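Local coordinates for XAC2610 protein (Xanthomonas axonopodis pv. citri, PDB 4QTQ), which binds calcium and probably serves as an immunity protein that inhibits a peptidoglycan hydrolase linked to a bacteria-killing type IV secretion system, at residues Thr77-Pro82 and Thr86-Arg91; Leu96-Ile99 and Glu105-Val108; Tyr125-Asp128 and Thr133-Phe136; Gln138-Ile143 and Gly149-Lys154. All blocks are in the same frame, centred on the assembly; numbering follows the deposited sequence.

Overall arrangement
The four contacts follow in series along the chain. Interactions 1, 2 and 3 reach one mixed sheet, in which strands 78-80, 94-97, 106-112, 121-128 and 133-136 lie in that order. Interaction 2 holds two of the calcium ligands and has its centre about 11 Å from that of interaction 1 and about 9 Å from that of interaction 3; the centres of interactions 1 and 3 are about 20 Å apart. Interaction 4, its centre about 11 Å from that of interaction 2, joins the helix after strand 133-136 to the start of the C-terminal sheet. The calcium loop thus belongs to the sheet's central hairpin, and its Ile99 packs on Leu140, Phe151 and Val153 of interaction 4.

Interaction 1. Residues Thr77-Pro82 and Thr86-Arg91; sequences TFYHGP and TYKKNR
Tyr79 and Lys88 make a CH-pi contact on the second strand in from one edge of the six-stranded mixed sheet, where the loop leaving strand 78-80 folds back over Tyr79 in mid-strand. The aliphatic part of the lysine runs along one face of the ring, the two side chains passing in opposite directions. Lys88 CG lies 3.8 Å from Tyr79 CZ, near the hydroxyl end, while CE of Lys88 stands 3.9 Å from the centroid of the Tyr79 ring and 17° off its normal. A bend at chi2 (-92°) turns the lysine chain along the ring. Its charged end overshoots: Lys88 NZ is 5.0 Å from the Tyr79 centroid, a long cation-pi approach that can be at most weakly attractive. The ammonium also gives weak hydrogen bonds to Asn90 O, 3.3 Å from Lys88 NZ, and to ND1 of His92, whose ring meets that of Tyr79.

Held separately, Tyr79 OH donates to Pro82 O at 2.7 Å, in the carbonyl plane and on a lone pair, with a C=O...donor angle of 143°. This bond closes the chain back on itself across Gly81 and sets the ring under the lysine. Farther along, Pro82 CG comes within 4.4 Å of Tyr87 CD2, near the plane of that ring, a looser apolar touch to an exposed, poorly ordered side chain.

Strands 78-80 and 94-97 are parallel neighbours in the sheet, so the segment between them is a crossover connection, built here without a helix and packed through its middle, at Lys88, on the strand it leaves.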
loop_
_atom_site.group_PDB
_atom_site.type_symbol
_atom_site.label_atom_id
_atom_site.label_comp_id
_atom_site.label_asym_id
_atom_site.label_seq_id
_atom_site.Cartn_x
_atom_site.Cartn_y
_atom_site.Cartn_z
ATOM N N THR A 77 -11.610 3.455 6.924
ATOM C CA THR A 77 -10.615 4.492 7.125
ATOM C C THR A 77 -9.250 3.945 7.554
ATOM O O THR A 77 -8.248 4.181 6.872
ATOM C CB THR A 77 -11.123 5.547 8.124
ATOM O OG1 THR A 77 -12.498 5.847 7.841
ATOM C CG2 THR A 77 -10.284 6.821 8.028
ATOM N N PHE A 78 -9.221 3.195 8.655
ATOM C CA PHE A 78 -7.962 2.712 9.235
ATOM C C PHE A 78 -7.926 1.207 9.363
ATOM O O PHE A 78 -8.919 0.572 9.751
ATOM C CB PHE A 78 -7.743 3.273 10.637
ATOM C CG PHE A 78 -7.762 4.764 10.711
ATOM C CD1 PHE A 78 -6.651 5.502 10.333
ATOM C CD2 PHE A 78 -8.872 5.436 11.200
ATOM C CE1 PHE A 78 -6.659 6.887 10.413
ATOM C CE2 PHE A 78 -8.878 6.816 11.299
ATOM C CZ PHE A 78 -7.772 7.542 10.903
ATOM N N TYR A 79 -6.760 0.645 9.071
ATOM C CA TYR A 79 -6.498 -0.767 9.295
ATOM C C TYR A 79 -5.125 -0.942 9.946
ATOM O O TYR A 79 -4.143 -0.295 9.566
ATOM C CB TYR A 79 -6.611 -1.542 7.982
ATOM C CG TYR A 79 -6.160 -2.988 8.051
ATOM C CD1 TYR A 79 -7.032 -4.011 8.457
ATOM C CD2 TYR A 79 -4.855 -3.335 7.704
ATOM C CE1 TYR A 79 -6.606 -5.329 8.509
ATOM C CE2 TYR A 79 -4.423 -4.643 7.751
ATOM C CZ TYR A 79 -5.288 -5.637 8.146
ATOM O OH TYR A 79 -4.803 -6.922 8.175
ATOM N N HIS A 80 -5.073 -1.807 10.945
ATOM C CA HIS A 80 -3.839 -2.154 11.624
ATOM C C HIS A 80 -3.761 -3.672 11.629
ATOM O O HIS A 80 -4.608 -4.346 12.205
ATOM C CB HIS A 80 -3.850 -1.564 13.039
ATOM C CG HIS A 80 -2.583 -1.783 13.815
ATOM N ND1 HIS A 80 -2.511 -1.577 15.177
ATOM C CD2 HIS A 80 -1.354 -2.200 13.435
ATOM C CE1 HIS A 80 -1.289 -1.848 15.600
ATOM N NE2 HIS A 80 -0.568 -2.233 14.563
ATOM N N GLY A 81 -2.771 -4.208 10.931
ATOM C CA GLY A 81 -2.618 -5.646 10.816
ATOM C C GLY A 81 -1.719 -6.030 9.667
ATOM O O GLY A 81 -1.170 -5.153 8.982
ATOM N N PRO A 82 -1.565 -7.343 9.434
ATOM C CA PRO A 82 -0.686 -7.790 8.365
ATOM C C PRO A 82 -1.332 -7.664 6.976
ATOM O O PRO A 82 -2.571 -7.573 6.857
ATOM C CB PRO A 82 -0.419 -9.262 8.722
ATOM C CG PRO A 82 -1.508 -9.672 9.675
ATOM C CD PRO A 82 -2.326 -8.461 10.023
ATOM N N THR A 86 -4.365 -13.880 2.015
ATOM C CA THR A 86 -5.598 -14.435 2.555
ATOM C C THR A 86 -6.471 -13.317 3.157
ATOM O O THR A 86 -7.458 -12.917 2.541
ATOM C CB THR A 86 -5.304 -15.554 3.580
ATOM O OG1 THR A 86 -4.389 -15.078 4.573
ATOM C CG2 THR A 86 -4.689 -16.768 2.884
ATOM N N TYR A 87 -6.045 -12.754 4.276
ATOM C CA TYR A 87 -6.820 -11.773 5.028
ATOM C C TYR A 87 -7.237 -10.442 4.362
ATOM O O TYR A 87 -8.412 -10.103 4.364
ATOM C CB TYR A 87 -5.934 -11.317 6.184
ATOM C CG TYR A 87 -5.940 -12.154 7.424
ATOM C CD1 TYR A 87 -6.945 -13.062 7.662
ATOM C CD2 TYR A 87 -4.941 -12.011 8.375
ATOM C CE1 TYR A 87 -6.964 -13.817 8.820
ATOM C CE2 TYR A 87 -4.940 -12.758 9.531
ATOM C CZ TYR A 87 -5.953 -13.667 9.751
ATOM O OH TYR A 87 -5.978 -14.438 10.894
ATOM N N LYS A 88 -6.315 -9.718 3.737
ATOM C CA LYS A 88 -6.591 -8.339 3.354
ATOM C C LYS A 88 -7.006 -8.237 1.881
ATOM O O LYS A 88 -6.165 -8.223 0.974
ATOM C CB LYS A 88 -5.364 -7.456 3.677
ATOM C CG LYS A 88 -5.676 -6.180 4.439
ATOM C CD LYS A 88 -5.917 -5.018 3.498
ATOM C CE LYS A 88 -6.360 -3.792 4.269
ATOM N NZ LYS A 88 -6.271 -2.563 3.442
ATOM N N LYS A 89 -8.321 -8.214 1.663
ATOM C CA LYS A 89 -8.901 -7.899 0.359
ATOM C C LYS A 89 -9.683 -6.581 0.405
ATOM O O LYS A 89 -10.273 -6.168 -0.592
ATOM C CB LYS A 89 -9.784 -9.056 -0.106
ATOM C CG LYS A 89 -8.977 -10.325 -0.326
ATOM C CD LYS A 89 -9.827 -11.512 -0.735
ATOM C CE LYS A 89 -8.953 -12.744 -0.906
ATOM N NZ LYS A 89 -9.724 -13.949 -1.317
ATOM N N ASN A 90 -9.668 -5.923 1.565
ATOM C CA ASN A 90 -10.245 -4.590 1.717
ATOM C C ASN A 90 -9.294 -3.516 1.222
ATOM O O ASN A 90 -8.106 -3.755 1.006
ATOM C CB ASN A 90 -10.577 -4.298 3.187
ATOM C CG ASN A 90 -11.859 -4.962 3.645
ATOM O OD1 ASN A 90 -12.829 -5.056 2.893
ATOM N ND2 ASN A 90 -11.876 -5.410 4.899
ATOM N N ARG A 91 -9.852 -2.328 1.055
ATOM C CA ARG A 91 -9.108 -1.134 0.730
ATOM C C ARG A 91 -9.357 -0.184 1.885
ATOM O O ARG A 91 -10.497 0.024 2.279
ATOM C CB ARG A 91 -9.636 -0.547 -0.573
ATOM C CG ARG A 91 -9.053 0.800 -0.972
ATOM C CD ARG A 91 -9.851 1.423 -2.111
ATOM N NE ARG A 91 -11.255 1.636 -1.753
ATOM C CZ ARG A 91 -12.201 2.063 -2.588
ATOM N NH1 ARG A 91 -11.917 2.344 -3.858
ATOM N NH2 ARG A 91 -13.445 2.216 -2.146
#

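Interaction 2. Residues Leu96-Ile99 and Glu105-Val108; sequences LTDI and EDVV. With CA (calcium ion), chain B.
Asp98 and Asp106 meet at the calcium ion, each bringing its carboxylate from one side of a beta hairpin whose connecting loop binds the metal. Asp98 holds CG anti to its backbone N (chi1 -177°) and reaches the metal with one oxygen, Asp98 OD1 to calcium 2.3 Å. Asp106 instead has CG beside its backbone N (chi1 -50°), which turns the carboxylate toward the partner segment, where both oxygens bind; Asp106 OD1 and OD2 each lie 2.6 Å from calcium. The two carboxylate planes are turned 53° apart, and the 3.2 Å between Asp98 OD1 and Asp106 OD2 is presumably tolerated because both bind the cation.

Asp106 OD2 has a second duty: Ile99 N donates to it at 2.7 Å on the anti lone pair, which helps fix the carboxylate's rotation. Asp98 OD2 is taken by Gly103 N. Asn100, Asp102, the carbonyl of His104 and a water complete the site, a DxNxDG variant, consistent with the DxDxDG-type calcium loops of FG-GAP propeller repeats.

Behind the metal, the backbones of Thr97 and Asp106 form an antiparallel hydrogen-bonded pair, with Asp106 N to Thr97 O at 2.8 Å and Thr97 N to Asp106 O at 3.1 Å. Leu96 and Val107 lie side by side on one face of the sheet, whereas Ile99 CD1 meets Val108 CG2 at 3.7 Å, the two side chains crossing at about a right angle.

The hairpin is flanked by strand 78-80, whose His80 hydrogen-bonds Glu105, while Gly81 O just beyond it takes Thr97 OG1, and by strand 121-128, against which Ile99 and Val108 pack.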
loop_
_atom_site.group_PDB
_atom_site.type_symbol
_atom_site.label_atom_id
_atom_site.label_comp_id
_atom_site.label_asym_id
_atom_site.label_seq_id
_atom_site.Cartn_x
_atom_site.Cartn_y
_atom_site.Cartn_z
ATOM N N LEU A 96 -1.519 0.656 8.944
ATOM C CA LEU A 96 -0.377 0.418 9.831
ATOM C C LEU A 96 -0.036 -1.078 9.807
ATOM O O LEU A 96 -0.848 -1.928 10.180
ATOM C CB LEU A 96 -0.717 0.847 11.260
ATOM C CG LEU A 96 -1.490 2.150 11.452
ATOM C CD1 LEU A 96 -1.926 2.289 12.902
ATOM C CD2 LEU A 96 -0.646 3.336 11.034
ATOM N N THR A 97 1.164 -1.392 9.333
ATOM C CA THR A 97 1.554 -2.757 9.039
ATOM C C THR A 97 3.071 -2.784 8.891
ATOM O O THR A 97 3.658 -1.843 8.349
ATOM C CB THR A 97 0.879 -3.257 7.739
ATOM O OG1 THR A 97 1.102 -4.657 7.587
ATOM C CG2 THR A 97 1.424 -2.524 6.495
ATOM N N ASP A 98 3.705 -3.836 9.404
ATOM C CA ASP A 98 5.160 -3.970 9.310
ATOM C C ASP A 98 5.452 -4.650 8.004
ATOM O O ASP A 98 5.203 -5.833 7.845
ATOM C CB ASP A 98 5.727 -4.793 10.474
ATOM C CG ASP A 98 7.252 -4.892 10.450
ATOM O OD1 ASP A 98 7.928 -4.017 9.840
ATOM O OD2 ASP A 98 7.773 -5.855 11.062
ATOM N N ILE A 99 5.964 -3.889 7.055
ATOM C CA ILE A 99 6.192 -4.395 5.711
ATOM C C ILE A 99 7.534 -5.118 5.655
ATOM O O ILE A 99 7.641 -6.177 5.038
ATOM C CB ILE A 99 6.120 -3.252 4.667
ATOM C CG1 ILE A 99 4.685 -2.696 4.616
ATOM C CG2 ILE A 99 6.558 -3.735 3.287
ATOM C CD1 ILE A 99 4.510 -1.444 3.786
ATOM N N GLU A 105 5.856 -1.102 13.039
ATOM C CA GLU A 105 4.883 -0.831 12.003
ATOM C C GLU A 105 5.368 0.291 11.096
ATOM O O GLU A 105 6.028 1.246 11.531
ATOM C CB GLU A 105 3.513 -0.450 12.551
ATOM C CG GLU A 105 2.674 -1.618 13.014
ATOM C CD GLU A 105 2.875 -1.888 14.477
ATOM O OE1 GLU A 105 3.944 -1.504 15.012
ATOM O OE2 GLU A 105 1.965 -2.480 15.091
ATOM N N ASP A 106 5.043 0.116 9.826
ATOM C CA ASP A 106 5.238 1.099 8.798
ATOM C C ASP A 106 3.858 1.633 8.419
ATOM O O ASP A 106 2.844 1.198 8.967
ATOM C CB ASP A 106 5.929 0.427 7.618
ATOM C CG ASP A 106 7.158 -0.358 8.050
ATOM O OD1 ASP A 106 8.077 0.254 8.650
ATOM O OD2 ASP A 106 7.207 -1.586 7.816
ATOM N N VAL A 107 3.808 2.574 7.479
ATOM C CA VAL A 107 2.561 3.248 7.168
ATOM C C VAL A 107 2.330 3.297 5.656
ATOM O O VAL A 107 3.259 3.564 4.873
ATOM C CB VAL A 107 2.512 4.673 7.777
ATOM C CG1 VAL A 107 1.194 5.370 7.440
ATOM C CG2 VAL A 107 2.712 4.607 9.274
ATOM N N VAL A 108 1.094 3.000 5.273
ATOM C CA VAL A 108 0.679 2.995 3.877
ATOM C C VAL A 108 -0.538 3.896 3.753
ATOM O O VAL A 108 -1.508 3.768 4.506
ATOM C CB VAL A 108 0.330 1.572 3.383
ATOM C CG1 VAL A 108 -0.131 1.612 1.934
ATOM C CG2 VAL A 108 1.503 0.630 3.548
HETATM CA CA CA B . 8.937 -1.906 9.750
HETATM O O HOH W 1 10.642 -0.369 10.008
#

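Interaction 3. Residues Tyr125-Asp128 and Thr133-Phe136; sequences YLFD and TLVF
Leu126 and Val135 form the central hydrogen-bonded pair of this antiparallel contact, each satisfying the other's amide and carbonyl. Leu126 N donates to Val135 O at 3.0 Å, and Val135 N returns the bond to Leu126 O at 2.8 Å. Toward the turn, Asp128 N gives a short, straight bond to Thr133 O, 2.6 Å with an N-H...O angle of 172°, while its counterpart from Thr133 N to Asp128 O is stretched to 3.5 Å and weak, so the pair next to the turn is held mainly by one bond. The carbonyls also collect CA-H contacts from the non-hydrogen-bonded positions between, such as Tyr125 CA to Val135 O at 3.3 Å.

The amides of Tyr125 and Phe127 face the other way, into the sheet. Phe127 N donates to Asp106 OD1, a calcium ligand, so this strand supplies second-shell support to the metal site, and Tyr125 N is met by the backbone of Val107. Asp128 OD1 receives weak bonds from Ala130 N and Gln131 N in the turn.

Side chains pack on both faces of the ladder. Phe136, with CG anti to its backbone N (chi1 174°), turns a ring edge toward the face of Tyr125: a T-shaped pair with centroids 5.7 Å apart and planes at 73°. Leu134 CD2 lies against the backbone, 3.6 Å from Tyr125 O. On the opposite face, Val135 CG2 touches Asp128 CB at 3.6 Å.

Two antiparallel strands adjacent in the chain and joined by a short turn make a beta hairpin, here ending the sheet with strand 133-136 outermost within the chain.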
loop_
_atom_site.group_PDB
_atom_site.type_symbol
_atom_site.label_atom_id
_atom_site.label_comp_id
_atom_site.label_asym_id
_atom_site.label_seq_id
_atom_site.Cartn_x
_atom_site.Cartn_y
_atom_site.Cartn_z
ATOM N N TYR A 125 5.559 4.369 3.558
ATOM C CA TYR A 125 6.573 4.927 4.456
ATOM C C TYR A 125 7.070 3.863 5.447
ATOM O O TYR A 125 6.286 3.335 6.257
ATOM C CB TYR A 125 6.013 6.115 5.255
ATOM C CG TYR A 125 5.308 7.179 4.427
ATOM C CD1 TYR A 125 4.031 6.958 3.930
ATOM C CD2 TYR A 125 5.913 8.399 4.153
ATOM C CE1 TYR A 125 3.376 7.911 3.170
ATOM C CE2 TYR A 125 5.269 9.371 3.388
ATOM C CZ TYR A 125 3.997 9.111 2.896
ATOM O OH TYR A 125 3.316 10.036 2.162
ATOM N N LEU A 126 8.367 3.553 5.384
ATOM C CA LEU A 126 8.977 2.618 6.327
ATOM C C LEU A 126 9.518 3.363 7.547
ATOM O O LEU A 126 10.138 4.423 7.427
ATOM C CB LEU A 126 10.103 1.827 5.653
ATOM C CG LEU A 126 9.725 0.923 4.480
ATOM C CD1 LEU A 126 10.954 0.162 4.023
ATOM C CD2 LEU A 126 8.618 -0.052 4.858
ATOM N N PHE A 127 9.290 2.803 8.727
ATOM C CA PHE A 127 9.886 3.358 9.913
ATOM C C PHE A 127 11.392 3.119 9.861
ATOM O O PHE A 127 11.844 1.989 9.703
ATOM C CB PHE A 127 9.307 2.733 11.181
ATOM C CG PHE A 127 9.734 3.435 12.424
ATOM C CD1 PHE A 127 9.213 4.681 12.737
ATOM C CD2 PHE A 127 10.679 2.870 13.271
ATOM C CE1 PHE A 127 9.618 5.347 13.876
ATOM C CE2 PHE A 127 11.085 3.529 14.417
ATOM C CZ PHE A 127 10.547 4.765 14.727
ATOM N N ASP A 128 12.157 4.199 9.954
ATOM C CA ASP A 128 13.603 4.113 9.914
ATOM C C ASP A 128 14.078 4.204 11.351
ATOM O O ASP A 128 14.045 5.276 11.954
ATOM C CB ASP A 128 14.175 5.243 9.060
ATOM C CG ASP A 128 15.612 4.998 8.651
ATOM O OD1 ASP A 128 16.479 4.878 9.543
ATOM O OD2 ASP A 128 15.870 4.934 7.430
ATOM N N THR A 133 12.015 8.056 12.459
ATOM C CA THR A 133 10.974 8.611 11.648
ATOM C C THR A 133 10.505 7.642 10.573
ATOM O O THR A 133 11.007 6.524 10.449
ATOM C CB THR A 133 11.417 9.933 11.014
ATOM O OG1 THR A 133 10.263 10.610 10.494
ATOM C CG2 THR A 133 12.438 9.695 9.897
ATOM N N LEU A 134 9.532 8.106 9.799
ATOM C CA LEU A 134 8.934 7.342 8.729
ATOM C C LEU A 134 9.466 7.959 7.464
ATOM O O LEU A 134 9.377 9.164 7.302
ATOM C CB LEU A 134 7.405 7.475 8.793
ATOM C CG LEU A 134 6.765 6.614 9.885
ATOM C CD1 LEU A 134 5.450 7.202 10.373
ATOM C CD2 LEU A 134 6.581 5.197 9.357
ATOM N N VAL A 135 10.002 7.128 6.571
ATOM C CA VAL A 135 10.681 7.584 5.361
ATOM C C VAL A 135 9.903 7.125 4.134
ATOM O O VAL A 135 9.628 5.941 3.968
ATOM C CB VAL A 135 12.134 7.041 5.352
ATOM C CG1 VAL A 135 12.886 7.466 4.092
ATOM C CG2 VAL A 135 12.886 7.542 6.588
ATOM N N PHE A 136 9.516 8.061 3.278
ATOM C CA PHE A 136 8.814 7.705 2.056
ATOM C C PHE A 136 9.668 6.722 1.262
ATOM O O PHE A 136 10.852 6.984 1.040
ATOM C CB PHE A 136 8.519 8.945 1.213
ATOM C CG PHE A 136 7.927 8.625 -0.125
ATOM C CD1 PHE A 136 6.567 8.368 -0.253
ATOM C CD2 PHE A 136 8.727 8.526 -1.245
ATOM C CE1 PHE A 136 6.005 8.057 -1.490
ATOM C CE2 PHE A 136 8.173 8.219 -2.486
ATOM C CZ PHE A 136 6.810 7.974 -2.599
#

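Interaction 4. Residues Gln138-Ile143 and Gly149-Lys154; sequences QSLSDI and GLFSVK
A water molecule bridges the two segments, donating to Gly149 O at 2.8 Å and, weakly, to Ile143 O at 3.4 Å. Beside this polar link the contact is apolar and carried by Phe151, whose ring points at the helix. Its CG sits between the backbone N and the carbonyl carbon (chi1 47°), the crowded position, which brings one ring edge to the helix: Phe151 CE2 comes to 3.5 Å from Leu140 O, near the ring plane. That carbonyl is also satisfied within the helix, since Ile143 N donates to Leu140 O at 3.1 Å.

The side chains of Ile143 and Phe151 cross at about a right angle, with Ile143 CG2 3.9 Å from Phe151 CD2, and Leu140 CD2 approaches Phe151 CZ more loosely at 4.3 Å. Leu150 CD1 lies over the centre of one face of the Phe151 ring. On the exposed side of the helix, Gln138 NE2 donates to Asp142 OD1 at 3.1 Å, from above the carboxylate plane.

Leu140 and Phe151 both reach Val124 of strand 121-128 and Leu158 of strand 157-163, so this is hydrophobic core packing at the junction of two beta sheets, with the short helix wedged between.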
loop_
_atom_site.group_PDB
_atom_site.type_symbol
_atom_site.label_atom_id
_atom_site.label_comp_id
_atom_site.label_asym_id
_atom_site.label_seq_id
_atom_site.Cartn_x
_atom_site.Cartn_y
_atom_site.Cartn_z
ATOM N N GLN A 138 10.222 5.056 -2.300
ATOM C CA GLN A 138 9.883 5.123 -3.719
ATOM C C GLN A 138 9.601 3.727 -4.300
ATOM O O GLN A 138 8.580 3.524 -4.962
ATOM C CB GLN A 138 11.002 5.809 -4.507
ATOM C CG GLN A 138 10.606 6.180 -5.934
ATOM C CD GLN A 138 9.558 7.273 -5.979
ATOM O OE1 GLN A 138 9.803 8.394 -5.534
ATOM N NE2 GLN A 138 8.383 6.956 -6.510
ATOM N N SER A 139 10.498 2.772 -4.046
ATOM C CA SER A 139 10.385 1.455 -4.666
ATOM C C SER A 139 9.091 0.766 -4.246
ATOM O O SER A 139 8.407 0.188 -5.079
ATOM C CB SER A 139 11.607 0.553 -4.395
ATOM O OG SER A 139 11.677 0.140 -3.040
ATOM N N LEU A 140 8.738 0.847 -2.969
ATOM C CA LEU A 140 7.514 0.199 -2.493
ATOM C C LEU A 140 6.244 0.886 -3.017
ATOM O O LEU A 140 5.306 0.222 -3.444
ATOM C CB LEU A 140 7.515 0.108 -0.970
ATOM C CG LEU A 140 8.495 -0.938 -0.425
ATOM C CD1 LEU A 140 8.678 -0.790 1.078
ATOM C CD2 LEU A 140 8.053 -2.349 -0.759
ATOM N N SER A 141 6.238 2.211 -3.030
ATOM C CA SER A 141 5.096 2.970 -3.521
ATOM C C SER A 141 4.867 2.662 -4.981
ATOM O O SER A 141 3.716 2.537 -5.443
ATOM C CB SER A 141 5.341 4.471 -3.343
ATOM O OG SER A 141 5.563 4.790 -1.976
ATOM N N ASP A 142 5.973 2.571 -5.709
ATOM C CA ASP A 142 5.943 2.277 -7.134
ATOM C C ASP A 142 5.322 0.917 -7.473
ATOM O O ASP A 142 4.770 0.756 -8.547
ATOM C CB ASP A 142 7.345 2.338 -7.727
ATOM C CG ASP A 142 7.778 3.750 -8.115
ATOM O OD1 ASP A 142 6.971 4.709 -8.067
ATOM O OD2 ASP A 142 8.961 3.899 -8.490
ATOM N N ILE A 143 5.410 -0.060 -6.576
ATOM C CA ILE A 143 4.811 -1.374 -6.856
ATOM C C ILE A 143 3.304 -1.242 -7.058
ATOM O O ILE A 143 2.714 -2.008 -7.827
ATOM C CB ILE A 143 5.054 -2.405 -5.729
ATOM C CG1 ILE A 143 6.543 -2.729 -5.575
ATOM C CG2 ILE A 143 4.309 -3.702 -6.031
ATOM C CD1 ILE A 143 6.885 -3.471 -4.294
ATOM N N GLY A 149 -4.085 -3.603 -6.857
ATOM C CA GLY A 149 -4.309 -3.132 -5.506
ATOM C C GLY A 149 -3.039 -3.296 -4.705
ATOM O O GLY A 149 -2.027 -3.773 -5.223
ATOM N N LEU A 150 -3.099 -2.908 -3.436
ATOM C CA LEU A 150 -1.961 -3.024 -2.545
ATOM C C LEU A 150 -1.417 -4.454 -2.519
ATOM O O LEU A 150 -2.172 -5.426 -2.525
ATOM C CB LEU A 150 -2.347 -2.588 -1.132
ATOM C CG LEU A 150 -1.235 -2.454 -0.083
ATOM C CD1 LEU A 150 -0.140 -1.516 -0.566
ATOM C CD2 LEU A 150 -1.824 -1.930 1.215
ATOM N N PHE A 151 -0.093 -4.549 -2.527
ATOM C CA PHE A 151 0.623 -5.819 -2.439
ATOM C C PHE A 151 0.360 -6.568 -1.131
ATOM O O PHE A 151 -0.132 -5.992 -0.157
ATOM C CB PHE A 151 2.141 -5.594 -2.631
ATOM C CG PHE A 151 2.706 -4.453 -1.828
ATOM C CD1 PHE A 151 2.962 -4.595 -0.475
ATOM C CD2 PHE A 151 2.973 -3.226 -2.433
ATOM C CE1 PHE A 151 3.488 -3.542 0.267
ATOM C CE2 PHE A 151 3.489 -2.173 -1.700
ATOM C CZ PHE A 151 3.753 -2.329 -0.349
ATOM N N SER A 152 0.669 -7.865 -1.142
ATOM C CA SER A 152 0.592 -8.712 0.055
ATOM C C SER A 152 2.014 -8.999 0.505
ATOM O O SER A 152 2.915 -9.050 -0.319
ATOM C CB SER A 152 -0.110 -10.027 -0.265
ATOM O OG SER A 152 -1.257 -9.804 -1.074
ATOM N N VAL A 153 2.217 -9.196 1.801
ATOM C CA VAL A 153 3.547 -9.486 2.323
ATOM C C VAL A 153 3.581 -10.896 2.914
ATOM O O VAL A 153 2.663 -11.302 3.633
ATOM C CB VAL A 153 3.986 -8.452 3.387
ATOM C CG1 VAL A 153 5.395 -8.765 3.878
ATOM C CG2 VAL A 153 3.939 -7.040 2.818
ATOM N N LYS A 154 4.640 -11.636 2.582
ATOM C CA LYS A 154 4.889 -12.981 3.127
ATOM C C LYS A 154 6.387 -13.110 3.377
ATOM O O LYS A 154 7.159 -13.252 2.436
ATOM C CB LYS A 154 4.434 -14.050 2.126
ATOM C CG LYS A 154 4.625 -15.491 2.590
ATOM C CD LYS A 154 4.720 -16.458 1.413
ATOM C CE LYS A 154 5.079 -17.867 1.863
ATOM N NZ LYS A 154 4.041 -18.450 2.757
HETATM O O HOH W 2 0.776 -3.340 -5.354
#